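Local coordinates for protein type III effector XopAI (Xanthomonas citri, PDB 6K93) that probably binds arginine-containing peptides through a mono-ADP-ribosyltransferase fold, as a type III effector of a plant-pathogenic bacterium, at residues Q101-Q104 and R105-D109; R114-P117 and E118-K121. One frame throughout, in Å; residues are numbered along the deposited sequence.

How the contacts relate
Contact 1 is the C-terminal part of helix 95-109; contact 2 is the end of the loop that follows and the first turn of helix 117-128, the next helix in the chain. Their centres are about 15 Å apart. One ion pair joins them directly: Arg105 NH1 of contact 1 lies 2.7 Å from Glu119 OE2 of contact 2. The other terminal nitrogen, Arg105 NH2, stands 2.9 Å from Arg114 O, at best a weak bond, so the same guanidinium also touches the loop between the helices. Helix 194-209 packs against side chains of both contacts, and Lys201 touches Arg105 and Glu119 alike. The two contacts belong to the helical part of the fold.

Contact 1 (Q101-Q104 and R105-D109); sequences QLWQ and RVQHD
Val106 N donates to Leu102 O at 2.8 Å, the shortest hydrogen bond from residues 105-109 back to 101-104, in the last turns of an alpha helix where residues 101-104 hand their carbonyls to the amides of 105-108. It is also nearly straight, with an N-H...O angle of 167°. One residue on, Gln107 N bonds to Trp103 O, and the same pair meets again through its side chains. The Gln107 amide lies over a face of the indole, its plane 25° from the ring, with CD 3.1 Å above the ring plane and displaced toward the rim. Gln107 CG sits more squarely over the six-membered ring, 3.9 Å from its centroid, in a CH-pi contact. Although Gln107 OE1 comes within 2.8 Å of Trp103 NE1, it approaches over the face and the angle is too poor for a hydrogen bond. Arg244 adds a cation-pi contact to the same indole. On the buried side, Leu102 CD1 meets Val106 CG2 at 4.1 Å; Phe113 and helix 194-209 pack against both residues. Arg105 carries its guanidinium out on a chain extended from CG to NE to reach Glu119 by salt bridge, while its NE makes a long ion pair with Asp109 OD2. The other oxygen, Asp109 OD1, accepts from His108 ND1 at 3.0 Å, lying in the imidazole plane with an N-H...O angle of 176°.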
ATOM      1  N   GLN A 101      15.510   6.219  -5.769  1.00 19.35           N
ATOM      2  CA  GLN A 101      15.560   7.180  -4.672  1.00 21.51           C
ATOM      3  C   GLN A 101      14.452   6.918  -3.650  1.00 18.84           C
ATOM      4  O   GLN A 101      14.669   7.037  -2.431  1.00 19.66           O
ATOM      5  CB  GLN A 101      15.463   8.597  -5.226  1.00 28.81           C
ATOM      6  CG  GLN A 101      16.755   9.023  -5.945  1.00 39.78           C
ATOM      7  CD  GLN A 101      16.628  10.345  -6.677  1.00 46.41           C
ATOM      8  OE1 GLN A 101      15.522  10.809  -6.960  1.00 50.18           O
ATOM      9  NE2 GLN A 101      17.765  10.952  -7.000  1.00 45.30           N
ATOM     10  N   LEU A 102      13.245   6.562  -4.115  1.00 17.05           N
ATOM     11  CA  LEU A 102      12.177   6.269  -3.164  1.00 16.39           C
ATOM     12  C   LEU A 102      12.515   5.047  -2.313  1.00 16.99           C
ATOM     13  O   LEU A 102      12.334   5.062  -1.087  1.00 17.03           O
ATOM     14  CB  LEU A 102      10.854   6.074  -3.895  1.00 15.86           C
ATOM     15  CG  LEU A 102       9.670   5.791  -2.974  1.00 16.32           C
ATOM     16  CD1 LEU A 102       9.524   6.818  -1.862  1.00 16.48           C
ATOM     17  CD2 LEU A 102       8.394   5.755  -3.804  1.00 17.25           C
ATOM     18  N   TRP A 103      13.009   3.980  -2.935  1.00 17.25           N
ATOM     19  CA  TRP A 103      13.343   2.785  -2.163  1.00 16.68           C
ATOM     20  C   TRP A 103      14.435   3.080  -1.137  1.00 18.38           C
ATOM     21  O   TRP A 103      14.366   2.606  -0.001  1.00 19.10           O
ATOM     22  CB  TRP A 103      13.761   1.650  -3.104  1.00 16.34           C
ATOM     23  CG  TRP A 103      14.194   0.407  -2.389  1.00 18.32           C
ATOM     24  CD1 TRP A 103      15.411  -0.197  -2.477  1.00 22.12           C
ATOM     25  CD2 TRP A 103      13.419  -0.364  -1.467  1.00 18.70           C
ATOM     26  NE1 TRP A 103      15.442  -1.310  -1.681  1.00 23.44           N
ATOM     27  CE2 TRP A 103      14.235  -1.433  -1.038  1.00 20.07           C
ATOM     28  CE3 TRP A 103      12.123  -0.249  -0.963  1.00 17.37           C
ATOM     29  CZ2 TRP A 103      13.795  -2.385  -0.132  1.00 19.45           C
ATOM     30  CZ3 TRP A 103      11.689  -1.205  -0.057  1.00 17.96           C
ATOM     31  CH2 TRP A 103      12.519  -2.248   0.343  1.00 18.24           C
ATOM     32  N   GLN A 104      15.439   3.881  -1.503  1.00 18.36           N
ATOM     33  CA  GLN A 104      16.467   4.285  -0.538  1.00 20.12           C
ATOM     34  C   GLN A 104      15.841   5.048   0.630  1.00 18.86           C
ATOM     35  O   GLN A 104      16.204   4.834   1.794  1.00 19.30           O
ATOM     36  CB  GLN A 104      17.539   5.133  -1.236  1.00 26.99           C
ATOM     37  CG  GLN A 104      18.797   5.464  -0.423  1.00 39.09           C
ATOM     38  CD  GLN A 104      19.807   6.285  -1.239  1.00 50.56           C
ATOM     39  OE1 GLN A 104      19.756   6.300  -2.473  1.00 59.36           O
ATOM     40  NE2 GLN A 104      20.711   6.970  -0.555  1.00 48.10           N
ATOM     41  N   ARG A 105      14.893   5.933   0.332  1.00 17.74           N
ATOM     42  CA  ARG A 105      14.241   6.723   1.369  1.00 18.03           C
ATOM     43  C   ARG A 105      13.393   5.848   2.285  1.00 17.77           C
ATOM     44  O   ARG A 105      13.386   6.026   3.513  1.00 18.99           O
ATOM     45  CB  ARG A 105      13.384   7.794   0.693  1.00 18.35           C
ATOM     46  CG  ARG A 105      12.461   8.571   1.579  1.00 18.77           C
ATOM     47  CD  ARG A 105      11.676   9.532   0.705  1.00 19.22           C
ATOM     48  NE  ARG A 105      10.651  10.275   1.437  1.00 19.67           N
ATOM     49  CZ  ARG A 105       9.683  10.965   0.841  1.00 20.42           C
ATOM     50  NH1 ARG A 105       9.630  11.016  -0.488  1.00 20.76           N
ATOM     51  NH2 ARG A 105       8.775  11.605   1.559  1.00 20.14           N
ATOM     52  N   VAL A 106      12.639   4.916   1.704  1.00 16.74           N
ATOM     53  CA  VAL A 106      11.849   3.986   2.505  1.00 16.01           C
ATOM     54  C   VAL A 106      12.741   3.262   3.505  1.00 17.58           C
ATOM     55  O   VAL A 106      12.415   3.154   4.692  1.00 17.58           O
ATOM     56  CB  VAL A 106      11.109   3.001   1.583  1.00 17.05           C
ATOM     57  CG1 VAL A 106      10.608   1.822   2.395  1.00 17.94           C
ATOM     58  CG2 VAL A 106      10.009   3.725   0.858  1.00 16.65           C
ATOM     59  N   GLN A 107      13.873   2.748   3.034  1.00 18.21           N
ATOM     60  CA  GLN A 107      14.750   1.995   3.920  1.00 19.99           C
ATOM     61  C   GLN A 107      15.390   2.893   4.958  1.00 20.88           C
ATOM     62  O   GLN A 107      15.496   2.522   6.132  1.00 22.53           O
ATOM     63  CB  GLN A 107      15.807   1.279   3.102  1.00 22.22           C
ATOM     64  CG  GLN A 107      15.262   0.161   2.287  1.00 25.52           C
ATOM     65  CD  GLN A 107      16.336  -0.481   1.455  1.00 36.72           C
ATOM     66  OE1 GLN A 107      16.740   0.071   0.429  1.00 40.62           O
ATOM     67  NE2 GLN A 107      16.824  -1.629   1.894  1.00 41.31           N
ATOM     68  N   HIS A 108      15.806   4.084   4.547  1.00 20.06           N
ATOM     69  CA  HIS A 108      16.497   4.976   5.470  1.00 23.80           C
ATOM     70  C   HIS A 108      15.549   5.568   6.499  1.00 22.70           C
ATOM     71  O   HIS A 108      15.864   5.607   7.696  1.00 24.40           O
ATOM     72  CB  HIS A 108      17.195   6.086   4.693  1.00 30.10           C
ATOM     73  CG  HIS A 108      17.906   7.064   5.563  1.00 40.32           C
ATOM     74  ND1 HIS A 108      17.304   8.209   6.039  1.00 41.63           N
ATOM     75  CD2 HIS A 108      19.172   7.072   6.043  1.00 44.09           C
ATOM     76  CE1 HIS A 108      18.174   8.886   6.767  1.00 42.51           C
ATOM     77  NE2 HIS A 108      19.314   8.216   6.786  1.00 45.18           N
ATOM     78  N   ASP A 109      14.376   6.035   6.056  1.00 21.62           N
ATOM     79  CA  ASP A 109      13.500   6.750   6.963  1.00 21.25           C
ATOM     80  C   ASP A 109      12.716   5.816   7.868  1.00 21.22           C
ATOM     81  O   ASP A 109      12.334   6.225   8.972  1.00 20.60           O
ATOM     82  CB  ASP A 109      12.526   7.621   6.177  1.00 21.36           C
ATOM     83  CG  ASP A 109      13.200   8.813   5.515  1.00 24.28           C
ATOM     84  OD1 ASP A 109      14.442   8.915   5.599  1.00 25.98           O
ATOM     85  OD2 ASP A 109      12.487   9.630   4.903  1.00 24.76           O
TER

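Contact 2 (R114-P117 and E118-K121); sequences RSTP and EERK
The Arg120 guanidinium has Thr116 C and Pro117 CA over one face, 3.6 and 3.7 Å above its plane, both toward the rim, and Ser115 O and OG at its edge. The setting is the start of helix 117-128, where Thr116 and Glu119 form a capping box. A bend at chi3 (-66°) turns the guanidinium back over the 116-117 backbone; its NH1 stands 3.0 Å from Ser115 O, but the angle is poor for a hydrogen bond. Arg120 NH2 also touches the proline ring, at Pro117 CG (3.5 Å). In the box itself, Glu119 N donates to Thr116 OG1 at 3.1 Å, and Thr116 N returns a bond to Glu119 OE1 at 3.0 Å. That second donor comes from above the carboxylate, 40° out of its plane. Thr116 OG1 is set between its own backbone N and carbonyl carbon (chi1 66°), which aims it at the first turn, and there it also packs against Glu119 CG. The regular helix bonds follow, from Arg120 N to Thr116 O and from Lys121 N to Pro117 O. Outside the segments, Ser115 OG bonds to Asp167 and Glu119 OE2 forms a salt bridge with Arg105. With OE1 accepting from the Thr116 amide and OE2 paired with Arg105, Glu119 is probably held in rotation and its charged form favoured.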
ATOM      1  N   ARG A 114       7.491  10.246   5.848  1.00 16.54           N
ATOM      2  CA  ARG A 114       6.304  11.082   5.756  1.00 16.58           C
ATOM      3  C   ARG A 114       6.209  11.741   4.386  1.00 16.08           C
ATOM      4  O   ARG A 114       7.203  12.245   3.851  1.00 18.06           O
ATOM      5  CB  ARG A 114       6.312  12.198   6.830  1.00 17.14           C
ATOM      6  CG  ARG A 114       6.313  11.728   8.274  1.00 18.19           C
ATOM      7  CD  ARG A 114       4.953  11.131   8.665  1.00 18.34           C
ATOM      8  NE  ARG A 114       4.852  10.808  10.076  1.00 19.12           N
ATOM      9  CZ  ARG A 114       5.332   9.706  10.643  1.00 19.33           C
ATOM     10  NH1 ARG A 114       5.986   8.804   9.939  1.00 16.74           N
ATOM     11  NH2 ARG A 114       5.159   9.500  11.958  1.00 20.70           N
ATOM     12  N   SER A 115       4.993  11.800   3.852  1.00 14.81           N
ATOM     13  CA  SER A 115       4.762  12.551   2.634  1.00 14.86           C
ATOM     14  C   SER A 115       4.821  14.054   2.920  1.00 16.96           C
ATOM     15  O   SER A 115       4.435  14.527   3.988  1.00 17.92           O
ATOM     16  CB  SER A 115       3.406  12.214   2.011  1.00 14.95           C
ATOM     17  OG  SER A 115       2.331  12.661   2.866  1.00 15.74           O
ATOM     18  N   THR A 116       5.323  14.799   1.956  1.00 16.43           N
ATOM     19  CA  THR A 116       5.365  16.257   1.990  1.00 17.43           C
ATOM     20  C   THR A 116       4.087  16.816   1.392  1.00 17.29           C
ATOM     21  O   THR A 116       3.366  16.121   0.664  1.00 16.84           O
ATOM     22  CB  THR A 116       6.555  16.775   1.193  1.00 20.05           C
ATOM     23  OG1 THR A 116       6.353  16.464  -0.188  1.00 19.31           O
ATOM     24  CG2 THR A 116       7.846  16.176   1.695  1.00 23.33           C
ATOM     25  N   PRO A 117       3.787  18.087   1.662  1.00 18.45           N
ATOM     26  CA  PRO A 117       2.627  18.705   0.998  1.00 18.63           C
ATOM     27  C   PRO A 117       2.669  18.574  -0.510  1.00 18.00           C
ATOM     28  O   PRO A 117       1.647  18.268  -1.134  1.00 17.96           O
ATOM     29  CB  PRO A 117       2.714  20.178   1.451  1.00 20.28           C
ATOM     30  CG  PRO A 117       3.377  20.091   2.814  1.00 21.78           C
ATOM     31  CD  PRO A 117       4.423  18.995   2.642  1.00 21.34           C
ATOM     32  N   GLU A 118       3.843  18.764  -1.109  1.00 19.23           N
ATOM     33  CA  GLU A 118       3.984  18.628  -2.554  1.00 20.29           C
ATOM     34  C   GLU A 118       3.676  17.199  -3.013  1.00 18.32           C
ATOM     35  O   GLU A 118       2.988  16.994  -4.017  1.00 18.15           O
ATOM     36  CB  GLU A 118       5.407  19.060  -2.928  1.00 27.84           C
ATOM     37  CG  GLU A 118       5.705  20.568  -2.661  1.00 40.39           C
ATOM     38  CD  GLU A 118       5.812  20.984  -1.189  1.00 49.87           C
ATOM     39  OE1 GLU A 118       6.112  20.146  -0.300  1.00 45.92           O
ATOM     40  OE2 GLU A 118       5.603  22.185  -0.913  1.00 52.33           O
ATOM     41  N   GLU A 119       4.131  16.194  -2.262  1.00 16.10           N
ATOM     42  CA  GLU A 119       3.825  14.805  -2.612  1.00 15.08           C
ATOM     43  C   GLU A 119       2.339  14.500  -2.481  1.00 14.44           C
ATOM     44  O   GLU A 119       1.800  13.692  -3.248  1.00 14.64           O
ATOM     45  CB  GLU A 119       4.664  13.864  -1.737  1.00 15.05           C
ATOM     46  CG  GLU A 119       6.129  13.924  -2.131  1.00 16.36           C
ATOM     47  CD  GLU A 119       7.102  13.327  -1.117  1.00 17.16           C
ATOM     48  OE1 GLU A 119       6.705  13.051   0.014  1.00 17.19           O
ATOM     49  OE2 GLU A 119       8.291  13.164  -1.504  1.00 17.60           O
ATOM     50  N   ARG A 120       1.668  15.098  -1.492  1.00 14.61           N
ATOM     51  CA  ARG A 120       0.232  14.897  -1.360  1.00 13.72           C
ATOM     52  C   ARG A 120      -0.519  15.488  -2.545  1.00 14.68           C
ATOM     53  O   ARG A 120      -1.507  14.904  -3.002  1.00 14.87           O
ATOM     54  CB  ARG A 120      -0.236  15.474  -0.021  1.00 15.10           C
ATOM     55  CG  ARG A 120       0.452  14.748   1.123  1.00 17.17           C
ATOM     56  CD  ARG A 120      -0.186  15.002   2.467  1.00 20.39           C
ATOM     57  NE  ARG A 120      -0.100  16.372   2.960  1.00 23.56           N
ATOM     58  CZ  ARG A 120       0.845  16.824   3.776  1.00 28.36           C
ATOM     59  NH1 ARG A 120       1.829  16.028   4.161  1.00 29.89           N
ATOM     60  NH2 ARG A 120       0.812  18.080   4.176  1.00 29.54           N
ATOM     61  N   LYS A 121      -0.050  16.628  -3.069  1.00 15.69           N
ATOM     62  CA  LYS A 121      -0.671  17.214  -4.252  1.00 17.13           C
ATOM     63  C   LYS A 121      -0.380  16.364  -5.486  1.00 15.33           C
ATOM     64  O   LYS A 121      -1.235  16.221  -6.368  1.00 15.98           O
ATOM     65  CB  LYS A 121      -0.168  18.647  -4.447  1.00 25.75           C
ATOM     66  CG  LYS A 121      -0.992  19.464  -5.431  1.00 37.95           C
ATOM     67  CD  LYS A 121      -0.216  20.696  -5.882  1.00 48.62           C
ATOM     68  CE  LYS A 121       0.058  21.654  -4.730  1.00 53.41           C
ATOM     69  NZ  LYS A 121       0.489  22.989  -5.231  1.00 56.62           N
TER